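Local coordinates for protein putative cyclohexadienyl dehydrogenase and ADH prephenate dehydrogenase (Rhizobium meliloti, PDB 4WJI) that probably catalyses the NAD(P)-dependent oxidative decarboxylation of prephenate to 4-hydroxyphenylpyruvate on the pathway to L-tyrosine, and binds NADP and tyrosine, at residues A[159-162]-A[163-166]; A[235-238]-A[239-242]; A[281-284]-A[285-288]; A[273-276]-A[277-281]. One frame throughout, in Å; residues are numbered along the deposited sequence.

From the N terminus the chain passes contacts 1, 2, 4 and 3 in that order. Each is local, on one or two helical turns; contact 4 runs from helix 269-278 through T279 into helix 280-289. None therefore closes a long loop, and none nests in or crosses another. Contact 1 lies on the beta-alpha-beta crossover helix 155-167 of the nucleotide-binding part, its centre about 27 Å from that of contact 2, on helix 232-241 beside bound tyrosine. Contacts 4 and 3 run on from each other and share A281, with centres about 12 Å apart. Contacts 2, 3 and 4 all meet the second subunit, where contact 2 of one chain packs against F276 in contact 4 of the other.

Contact 1. Residues A[159-162]-A[163-166]; sequences ARLR and LFWE
The indole of W165 is met along its pyrrole ring by L161: CD1 of L161 lies 4.0 Å from NE1 of W165, and CG of L161 is equally far from CD1 of W165. Over one face of the indole stands the neighbouring phenyl ring, with CD2 of F164 4.2 Å above the plane and displaced toward the rim, while F140 adds an edge-to-face ring contact from elsewhere in the chain. The second flat group, the guanidinium of R162, has the carboxylate of E166 at its edge, near its plane, and the two planes stand 77° apart. The pairs L161-W165 and R162-E166 are each four residues apart on helix 155-167, the crossover helix between parallel strands 144-147 and 171-174 in the Rossmann-type nucleotide-binding part of the protein.

L161 and W165 run side by side and point the same way. L161 takes CG anti to its own N (chi1 -164°), whereas W165 carries CG beside its N, and this pairing lays the leucine along the indole. The same two residues share a backbone bond, from N of W165 to O of L161 (3.0 Å). Their side chains face inward, L161 toward V119 of strand 117-123 and W165 toward P123 and I19; F164 packs against helix 14-26.

R162 is turned mainly to E174, with which NH2 forms a salt bridge. Its pairing with E166 is therefore looser: NH1 of R162 stays 4.0 Å from OE2 of E166, beyond salt-bridge range, and that same OE2 instead rests 3.5 Å from CG of R162.

Contact 2. Residues A[235-238]-A[239-242]; sequences WRDV and CLHN
The carbonyl oxygen of D237 is gripped twice by H241, by the backbone N at 2.9 Å from O of D237 and by the ring nitrogen ND1 at 3.1 Å from that oxygen. The two donors arrive from opposite faces of the carbonyl plane. Neither bond is straight, with N-H...O angles of 134° and 138°, and the one from ND1 restrains the rotation of the imidazole, whose CG lies beside its own N (chi1 -70°), folding the ring back along the helix. The accepting oxygen sits at the ring's edge, tilted somewhat out of its plane.

One residue further on, O of V238 receives N of N242 at 2.8 Å and, weakly, N of H241. These bonds finish the last turn of helix 232-241, in the part of the chain assigned to the dimerization domain. The chain then passes through N242 into helix 243-265, and the amide ND2 of N242 is held by H189 and by the carbonyl of D181. At the other end, W235 stacks on H192 and touches the bound tyrosine, while V238 leans on S99, a residue of the NADP site.

On the flank toward the second subunit, R236 and L240 meet obliquely: CD1 of L240 lies 3.8 Å from CG of R236, on the aliphatic part of the arginine. The guanidinium turns back to its neighbour, NE and NH2 of R236 each 3.0 Å from OD1 of D237, a side-on salt bridge to a single oxygen. The other carboxylate oxygen, OD2 of D237, accepts the backbone N of G75.

Contact 3. Residues A[281-284]-A[285-288]; sequences AIRR and SIVQ
The short branch of I282 meets the end of the longer arm of I286, CG2 of I282 lying 4.0 Å from CD1 of I286. Both isoleucines keep CG1 beside the backbone N, but they part at the next torsion. I286 is extended there (chi2 166°), which carries CD1 back along the helix to I282 and also brings its CG1 to 3.5 Å from O of I282. In I282 the chain turns at chi2, and the methyl CG2, anti to N, is left to make the contact.

R283 and V287 form the second pair. The arginine leaves with CG anti to its N, bends once at chi2 (63°) and then runs straight, so that NE of R283 comes 3.7 Å from CG2 of V287. That methyl group stands beside the valine's N and also lies 3.4 Å from O of R283. The far end of the arginine reaches the partner subunit, NH1 of R283 bonding to OG1 of T225 of the second subunit.

S285 turns OG back beside its own N, where it comes 3.3 Å from O of A281, at best a weak bond; the main partner of that oxygen is N of S285, at 3.1 Å.

Successive backbone bonds from each N to the O four residues earlier mark regular alpha-helix. Helix 280-289 turns I282, R283 and I286 toward F221, A229 and S217 of the second subunit; I282 and I286, four residues apart, lie on the same side of an alpha-helix packed at the dimer interface.

Contact 4. Residues A[273-276]-A[277-281]; sequences FDLF and TRTRA
F273 and T277 cross obliquely, with the threonine hydroxyl over one face of the phenyl ring: OG1 of T277 is 3.4 Å from CE2 of F273. The same oxygen gives its hydrogen bond to the backbone, OG1 of T277 to O of F273 at 2.8 Å. It reaches that carbonyl from above its plane, while N of T277, 2.9 Å from O of F273, comes from the opposite face. T277 holds OG1 beside its own N (chi1 -66°), the rotamer that folds the hydroxyl back toward the preceding turn.

Around the other flank, L275 lies obliquely across both R278 and T279. Its methyl group does the touching: CD1 of L275 is 3.7 Å from NH2 of R278 and 3.9 Å from CG2 of T279. CG2 of T279 also rests 3.4 Å from O of L275, the carbonyl that accepts N of T279. R278 bends at chi3 (69°), bringing its guanidinium beside the leucine, and there NH1 forms salt bridges with D203 and D204 of the second subunit.

Farther on, CG of R280 passes 3.4 Å from O of F276. These residues carry the chain from helix 269-278 into helix 280-289, along the dimer interface. F276 stacks on Y196, in helix 177-203 of the second subunit, while OG1 of T279 and NE of R280 bond to the carbonyls of A228 and A229 of that subunit, in the link between its helices 221-227 and 232-241.

Contact 1. Residues A[159-162]-A[163-166]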
loop_
_atom_site.group_PDB
_atom_site.type_symbol
_atom_site.label_atom_id
_atom_site.label_comp_id
_atom_site.label_asym_id
_atom_site.label_seq_id
_atom_site.Cartn_x
_atom_site.Cartn_y
_atom_site.Cartn_z
ATOM N N ALA A 159 28.864 18.854 5.729
ATOM C CA ALA A 159 29.035 18.145 6.989
ATOM C C ALA A 159 28.081 18.624 8.066
ATOM O O ALA A 159 27.573 17.814 8.835
ATOM C CB ALA A 159 30.474 18.286 7.484
ATOM N N ARG A 160 27.830 19.927 8.152
ATOM C CA ARG A 160 26.875 20.409 9.154
ATOM C C ARG A 160 25.444 19.932 8.881
ATOM O O ARG A 160 24.696 19.619 9.814
ATOM C CB ARG A 160 26.890 21.928 9.273
ATOM C CG ARG A 160 28.180 22.488 9.862
ATOM C CD ARG A 160 28.127 24.000 9.954
ATOM N NE ARG A 160 27.316 24.452 11.094
ATOM C CZ ARG A 160 27.040 25.740 11.347
ATOM N NH1 ARG A 160 27.404 26.667 10.469
ATOM N NH2 ARG A 160 26.357 26.095 12.439
ATOM N N LEU A 161 25.078 19.895 7.613
ATOM C CA LEU A 161 23.744 19.390 7.229
ATOM C C LEU A 161 23.649 17.877 7.457
ATOM O O LEU A 161 22.620 17.377 7.957
ATOM C CB LEU A 161 23.395 19.792 5.817
ATOM C CG LEU A 161 21.928 19.652 5.482
ATOM C CD1 LEU A 161 20.988 20.471 6.356
ATOM C CD2 LEU A 161 21.694 19.986 4.020
ATOM N N ARG A 162 24.718 17.143 7.162
ATOM C CA ARG A 162 24.744 15.702 7.477
ATOM C C ARG A 162 24.553 15.488 8.984
ATOM O O ARG A 162 23.734 14.649 9.403
ATOM C CB ARG A 162 26.044 15.046 6.997
ATOM C CG ARG A 162 26.219 13.621 7.440
ATOM C CD ARG A 162 27.517 13.022 6.925
ATOM N NE ARG A 162 27.523 12.856 5.485
ATOM C CZ ARG A 162 27.166 11.739 4.841
ATOM N NH1 ARG A 162 26.795 10.654 5.519
ATOM N NH2 ARG A 162 27.187 11.692 3.512
ATOM N N LEU A 163 25.257 16.273 9.807
ATOM C CA LEU A 163 25.148 16.104 11.246
ATOM C C LEU A 163 23.706 16.428 11.691
ATOM O O LEU A 163 23.149 15.750 12.547
ATOM C CB LEU A 163 26.165 16.961 11.985
ATOM C CG LEU A 163 25.974 17.061 13.491
ATOM C CD1 LEU A 163 26.090 15.706 14.173
ATOM C CD2 LEU A 163 26.976 18.007 14.106
ATOM N N PHE A 164 23.117 17.456 11.107
ATOM C CA PHE A 164 21.760 17.866 11.465
ATOM C C PHE A 164 20.744 16.719 11.234
ATOM O O PHE A 164 20.004 16.296 12.139
ATOM C CB PHE A 164 21.394 19.095 10.659
ATOM C CG PHE A 164 19.970 19.606 10.918
ATOM C CD1 PHE A 164 19.669 20.311 12.075
ATOM C CD2 PHE A 164 18.965 19.326 10.041
ATOM C CE1 PHE A 164 18.394 20.825 12.319
ATOM C CE2 PHE A 164 17.661 19.793 10.296
ATOM C CZ PHE A 164 17.389 20.546 11.424
ATOM N N TRP A 165 20.824 16.128 10.047
ATOM C CA TRP A 165 19.915 15.013 9.715
ATOM C C TRP A 165 20.171 13.776 10.527
ATOM O O TRP A 165 19.228 13.062 10.933
ATOM C CB TRP A 165 19.887 14.730 8.231
ATOM C CG TRP A 165 19.062 15.718 7.472
ATOM C CD1 TRP A 165 19.495 16.682 6.632
ATOM C CD2 TRP A 165 17.624 15.869 7.547
ATOM N NE1 TRP A 165 18.406 17.448 6.188
ATOM C CE2 TRP A 165 17.257 16.918 6.711
ATOM C CE3 TRP A 165 16.605 15.151 8.204
ATOM C CZ2 TRP A 165 15.898 17.335 6.581
ATOM C CZ3 TRP A 165 15.305 15.544 8.036
ATOM C CH2 TRP A 165 14.961 16.604 7.239
ATOM N N GLU A 166 21.445 13.496 10.810
ATOM C CA GLU A 166 21.771 12.392 11.694
ATOM C C GLU A 166 21.193 12.597 13.081
ATOM O O GLU A 166 20.715 11.646 13.714
ATOM C CB GLU A 166 23.295 12.127 11.713
ATOM C CG GLU A 166 23.807 11.512 10.425
ATOM C CD GLU A 166 25.327 11.356 10.362
ATOM O OE1 GLU A 166 26.042 11.932 11.239
ATOM O OE2 GLU A 166 25.825 10.701 9.404
#

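Contact 2. Residues A[235-238]-A[239-242]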
loop_
_atom_site.group_PDB
_atom_site.type_symbol
_atom_site.label_atom_id
_atom_site.label_comp_id
_atom_site.label_asym_id
_atom_site.label_seq_id
_atom_site.Cartn_x
_atom_site.Cartn_y
_atom_site.Cartn_z
ATOM N N TRP A 235 1.893 16.683 -5.414
ATOM C CA TRP A 235 2.084 15.669 -6.444
ATOM C C TRP A 235 1.939 16.191 -7.858
ATOM O O TRP A 235 2.646 15.693 -8.740
ATOM C CB TRP A 235 1.186 14.420 -6.158
ATOM C CG TRP A 235 1.837 13.665 -5.031
ATOM C CD1 TRP A 235 1.482 13.651 -3.715
ATOM C CD2 TRP A 235 3.059 12.913 -5.134
ATOM N NE1 TRP A 235 2.399 12.924 -3.005
ATOM C CE2 TRP A 235 3.372 12.449 -3.849
ATOM C CE3 TRP A 235 3.883 12.557 -6.196
ATOM C CZ2 TRP A 235 4.518 11.682 -3.600
ATOM C CZ3 TRP A 235 5.001 11.835 -5.939
ATOM C CH2 TRP A 235 5.325 11.408 -4.651
ATOM N N ARG A 236 1.084 17.187 -8.082
ATOM C CA ARG A 236 1.089 17.920 -9.344
ATOM C C ARG A 236 2.512 18.422 -9.598
ATOM O O ARG A 236 3.087 18.219 -10.696
ATOM C CB ARG A 236 0.099 19.071 -9.328
ATOM C CG ARG A 236 0.179 19.957 -10.573
ATOM C CD ARG A 236 -0.451 21.302 -10.343
ATOM N NE ARG A 236 0.338 22.081 -9.431
ATOM C CZ ARG A 236 -0.055 23.197 -8.845
ATOM N NH1 ARG A 236 -1.287 23.647 -9.025
ATOM N NH2 ARG A 236 0.795 23.863 -8.068
ATOM N N ASP A 237 3.081 19.089 -8.596
ATOM C CA ASP A 237 4.403 19.668 -8.811
ATOM C C ASP A 237 5.490 18.616 -9.099
ATOM O O ASP A 237 6.373 18.841 -9.930
ATOM C CB ASP A 237 4.788 20.568 -7.654
ATOM C CG ASP A 237 4.065 21.899 -7.674
ATOM O OD1 ASP A 237 3.156 22.155 -8.529
ATOM O OD2 ASP A 237 4.486 22.766 -6.826
ATOM N N VAL A 238 5.475 17.477 -8.385
ATOM C CA VAL A 238 6.458 16.430 -8.693
ATOM C C VAL A 238 6.352 15.960 -10.149
ATOM O O VAL A 238 7.371 15.774 -10.835
ATOM C CB VAL A 238 6.280 15.225 -7.724
ATOM C CG1 VAL A 238 7.123 14.056 -8.157
ATOM C CG2 VAL A 238 6.691 15.595 -6.333
ATOM N N CYS A 239 5.128 15.735 -10.629
ATOM C CA CYS A 239 4.936 15.281 -12.004
ATOM C C CYS A 239 5.413 16.316 -13.028
ATOM O O CYS A 239 5.925 15.950 -14.102
ATOM C CB CYS A 239 3.455 14.992 -12.265
ATOM S SG CYS A 239 2.856 13.506 -11.440
ATOM N N LEU A 240 5.227 17.578 -12.702
ATOM C CA LEU A 240 5.671 18.682 -13.596
ATOM C C LEU A 240 7.192 18.848 -13.596
ATOM O O LEU A 240 7.773 19.292 -14.585
ATOM C CB LEU A 240 5.041 20.018 -13.181
ATOM C CG LEU A 240 3.513 20.132 -13.389
ATOM C CD1 LEU A 240 2.936 21.376 -12.725
ATOM C CD2 LEU A 240 3.141 20.067 -14.858
ATOM N N HIS A 241 7.828 18.549 -12.478
ATOM C CA HIS A 241 9.248 18.819 -12.283
ATOM C C HIS A 241 10.185 17.622 -12.295
ATOM O O HIS A 241 11.402 17.809 -12.252
ATOM C CB HIS A 241 9.403 19.676 -11.002
ATOM C CG HIS A 241 8.889 21.043 -11.224
ATOM N ND1 HIS A 241 7.672 21.508 -10.809
ATOM C CD2 HIS A 241 9.432 22.025 -11.987
ATOM C CE1 HIS A 241 7.512 22.751 -11.259
ATOM N NE2 HIS A 241 8.560 23.076 -11.977
ATOM N N ASN A 242 9.648 16.418 -12.402
ATOM C CA ASN A 242 10.504 15.241 -12.667
ATOM C C ASN A 242 10.029 14.498 -13.913
ATOM O O ASN A 242 10.074 13.265 -13.965
ATOM C CB ASN A 242 10.544 14.282 -11.463
ATOM C CG ASN A 242 11.746 13.346 -11.515
ATOM O OD1 ASN A 242 12.755 13.666 -12.131
ATOM N ND2 ASN A 242 11.672 12.233 -10.803
#

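Contact 3. Residues A[281-284]-A[285-288]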
loop_
_atom_site.group_PDB
_atom_site.type_symbol
_atom_site.label_atom_id
_atom_site.label_comp_id
_atom_site.label_asym_id
_atom_site.label_seq_id
_atom_site.Cartn_x
_atom_site.Cartn_y
_atom_site.Cartn_z
ATOM N N ALA A 281 11.355 -11.537 -3.005
ATOM C CA ALA A 281 12.678 -11.290 -2.497
ATOM C C ALA A 281 12.873 -9.846 -2.050
ATOM O O ALA A 281 13.459 -9.607 -1.036
ATOM C CB ALA A 281 13.684 -11.630 -3.565
ATOM N N ILE A 282 12.334 -8.913 -2.821
ATOM C CA ILE A 282 12.465 -7.507 -2.525
ATOM C C ILE A 282 11.822 -7.217 -1.166
ATOM O O ILE A 282 12.364 -6.484 -0.340
ATOM C CB ILE A 282 11.810 -6.653 -3.678
ATOM C CG1 ILE A 282 12.538 -6.936 -5.016
ATOM C CG2 ILE A 282 11.742 -5.192 -3.290
ATOM C CD1 ILE A 282 12.247 -8.307 -5.689
ATOM N N ARG A 283 10.638 -7.782 -0.926
ATOM C CA ARG A 283 9.956 -7.523 0.339
ATOM C C ARG A 283 10.782 -8.042 1.503
ATOM O O ARG A 283 10.922 -7.415 2.561
ATOM C CB ARG A 283 8.584 -8.217 0.384
ATOM C CG ARG A 283 7.889 -8.002 1.725
ATOM C CD ARG A 283 7.588 -6.558 1.995
ATOM N NE ARG A 283 6.832 -6.377 3.221
ATOM C CZ ARG A 283 6.346 -5.196 3.612
ATOM N NH1 ARG A 283 6.548 -4.105 2.854
ATOM N NH2 ARG A 283 5.668 -5.094 4.741
ATOM N N ARG A 284 11.321 -9.239 1.341
ATOM C CA ARG A 284 12.104 -9.810 2.399
ATOM C C ARG A 284 13.341 -8.946 2.737
ATOM O O ARG A 284 13.679 -8.786 3.904
ATOM C CB ARG A 284 12.477 -11.232 1.998
ATOM C CG ARG A 284 11.244 -12.141 1.982
ATOM C CD ARG A 284 11.432 -13.287 1.013
ATOM N NE ARG A 284 10.311 -14.226 1.123
ATOM C CZ ARG A 284 10.090 -15.218 0.281
ATOM N NH1 ARG A 284 10.919 -15.401 -0.739
ATOM N NH2 ARG A 284 9.061 -16.025 0.490
ATOM N N SER A 285 13.947 -8.313 1.726
ATOM C CA SER A 285 15.075 -7.417 1.963
ATOM C C SER A 285 14.661 -6.147 2.707
ATOM O O SER A 285 15.385 -5.658 3.580
ATOM C CB SER A 285 15.719 -7.028 0.658
ATOM O OG SER A 285 16.275 -8.123 -0.009
ATOM N N ILE A 286 13.493 -5.613 2.355
ATOM C CA ILE A 286 12.962 -4.451 3.038
ATOM C C ILE A 286 12.680 -4.733 4.494
ATOM O O ILE A 286 12.956 -3.912 5.380
ATOM C CB ILE A 286 11.727 -3.929 2.268
ATOM C CG1 ILE A 286 12.193 -3.279 0.945
ATOM C CG2 ILE A 286 10.853 -2.933 3.098
ATOM C CD1 ILE A 286 11.054 -3.048 -0.032
ATOM N N VAL A 287 12.089 -5.891 4.752
ATOM C CA VAL A 287 11.798 -6.329 6.121
ATOM C C VAL A 287 13.094 -6.510 6.902
ATOM O O VAL A 287 13.226 -6.024 8.015
ATOM C CB VAL A 287 10.875 -7.612 6.132
ATOM C CG1 VAL A 287 10.875 -8.304 7.485
ATOM C CG2 VAL A 287 9.459 -7.252 5.664
ATOM N N GLN A 288 14.075 -7.155 6.294
ATOM C CA GLN A 288 15.309 -7.415 7.037
ATOM C C GLN A 288 16.015 -6.083 7.368
ATOM O O GLN A 288 16.651 -5.959 8.413
ATOM C CB GLN A 288 16.247 -8.303 6.236
ATOM C CG GLN A 288 17.458 -8.832 7.041
ATOM C CD GLN A 288 17.050 -9.649 8.260
ATOM O OE1 GLN A 288 16.192 -10.545 8.186
ATOM N NE2 GLN A 288 17.594 -9.275 9.402
#

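Contact 4. Residues A[273-276]-A[277-281]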
loop_
_atom_site.group_PDB
_atom_site.type_symbol
_atom_site.label_atom_id
_atom_site.label_comp_id
_atom_site.label_asym_id
_atom_site.label_seq_id
_atom_site.Cartn_x
_atom_site.Cartn_y
_atom_site.Cartn_z
ATOM N N PHE A 273 3.407 -17.532 -12.096
ATOM C CA PHE A 273 4.066 -18.052 -10.899
ATOM C C PHE A 273 5.517 -17.539 -10.744
ATOM O O PHE A 273 5.926 -17.122 -9.646
ATOM C CB PHE A 273 4.051 -19.579 -10.908
ATOM C CG PHE A 273 4.545 -20.187 -9.638
ATOM C CD1 PHE A 273 3.667 -20.448 -8.601
ATOM C CD2 PHE A 273 5.881 -20.503 -9.478
ATOM C CE1 PHE A 273 4.122 -21.030 -7.433
ATOM C CE2 PHE A 273 6.334 -21.073 -8.309
ATOM C CZ PHE A 273 5.454 -21.303 -7.276
ATOM N N ASP A 274 6.259 -17.545 -11.847
ATOM C CA ASP A 274 7.633 -17.065 -11.845
ATOM C C ASP A 274 7.723 -15.559 -11.477
ATOM O O ASP A 274 8.555 -15.161 -10.662
ATOM C CB ASP A 274 8.280 -17.327 -13.201
ATOM C CG ASP A 274 8.540 -18.822 -13.459
ATOM O OD1 ASP A 274 8.469 -19.644 -12.503
ATOM O OD2 ASP A 274 8.831 -19.168 -14.628
ATOM N N LEU A 275 6.852 -14.714 -12.053
ATOM C CA LEU A 275 6.854 -13.300 -11.709
ATOM C C LEU A 275 6.538 -13.121 -10.231
ATOM O O LEU A 275 7.213 -12.353 -9.512
ATOM C CB LEU A 275 5.845 -12.429 -12.486
ATOM C CG LEU A 275 5.662 -10.951 -11.961
ATOM C CD1 LEU A 275 6.890 -9.999 -11.982
ATOM C CD2 LEU A 275 4.508 -10.277 -12.699
ATOM N N PHE A 276 5.502 -13.796 -9.769
ATOM C CA PHE A 276 5.037 -13.601 -8.400
ATOM C C PHE A 276 6.027 -14.145 -7.365
ATOM O O PHE A 276 6.106 -13.641 -6.241
ATOM C CB PHE A 276 3.649 -14.250 -8.215
ATOM C CG PHE A 276 2.575 -13.716 -9.136
ATOM C CD1 PHE A 276 2.730 -12.534 -9.869
ATOM C CD2 PHE A 276 1.377 -14.426 -9.279
ATOM C CE1 PHE A 276 1.730 -12.080 -10.695
ATOM C CE2 PHE A 276 0.371 -13.964 -10.089
ATOM C CZ PHE A 276 0.539 -12.802 -10.816
ATOM N N THR A 277 6.798 -15.151 -7.749
ATOM C CA THR A 277 7.897 -15.650 -6.908
ATOM C C THR A 277 9.038 -14.636 -6.810
ATOM O O THR A 277 9.558 -14.408 -5.717
ATOM C CB THR A 277 8.420 -16.994 -7.484
ATOM O OG1 THR A 277 7.347 -17.952 -7.342
ATOM C CG2 THR A 277 9.669 -17.513 -6.740
ATOM N N ARG A 278 9.393 -14.046 -7.952
ATOM C CA ARG A 278 10.564 -13.159 -8.058
ATOM C C ARG A 278 10.365 -11.917 -7.183
ATOM O O ARG A 278 11.278 -11.424 -6.535
ATOM C CB ARG A 278 10.779 -12.775 -9.529
ATOM C CG ARG A 278 11.849 -11.743 -9.786
ATOM C CD ARG A 278 12.368 -11.817 -11.225
ATOM N NE ARG A 278 11.397 -11.402 -12.244
ATOM C CZ ARG A 278 11.130 -10.135 -12.587
ATOM N NH1 ARG A 278 11.722 -9.112 -11.976
ATOM N NH2 ARG A 278 10.248 -9.887 -13.547
ATOM N N THR A 279 9.151 -11.398 -7.139
ATOM C CA THR A 279 8.894 -10.205 -6.364
ATOM C C THR A 279 8.991 -10.334 -4.836
ATOM O O THR A 279 9.144 -9.375 -4.165
ATOM C CB THR A 279 7.572 -9.537 -6.742
ATOM O OG1 THR A 279 6.506 -10.413 -6.444
ATOM C CG2 THR A 279 7.538 -9.214 -8.183
ATOM N N ARG A 280 8.893 -11.536 -4.312
ATOM C CA ARG A 280 8.957 -11.748 -2.867
ATOM C C ARG A 280 10.292 -11.354 -2.251
ATOM O O ARG A 280 10.359 -10.917 -1.150
ATOM C CB ARG A 280 8.621 -13.183 -2.523
ATOM C CG ARG A 280 7.293 -13.575 -3.097
ATOM C CD ARG A 280 6.952 -15.002 -2.745
ATOM N NE ARG A 280 6.191 -15.049 -1.538
ATOM C CZ ARG A 280 5.854 -16.134 -0.896
ATOM N NH1 ARG A 280 6.277 -17.318 -1.269
ATOM N NH2 ARG A 280 5.107 -16.009 0.146
ATOM N N ALA A 281 11.355 -11.537 -3.005
ATOM C CA ALA A 281 12.678 -11.290 -2.497
ATOM C C ALA A 281 12.873 -9.846 -2.050
ATOM O O ALA A 281 13.459 -9.607 -1.036
ATOM C CB ALA A 281 13.684 -11.630 -3.565
#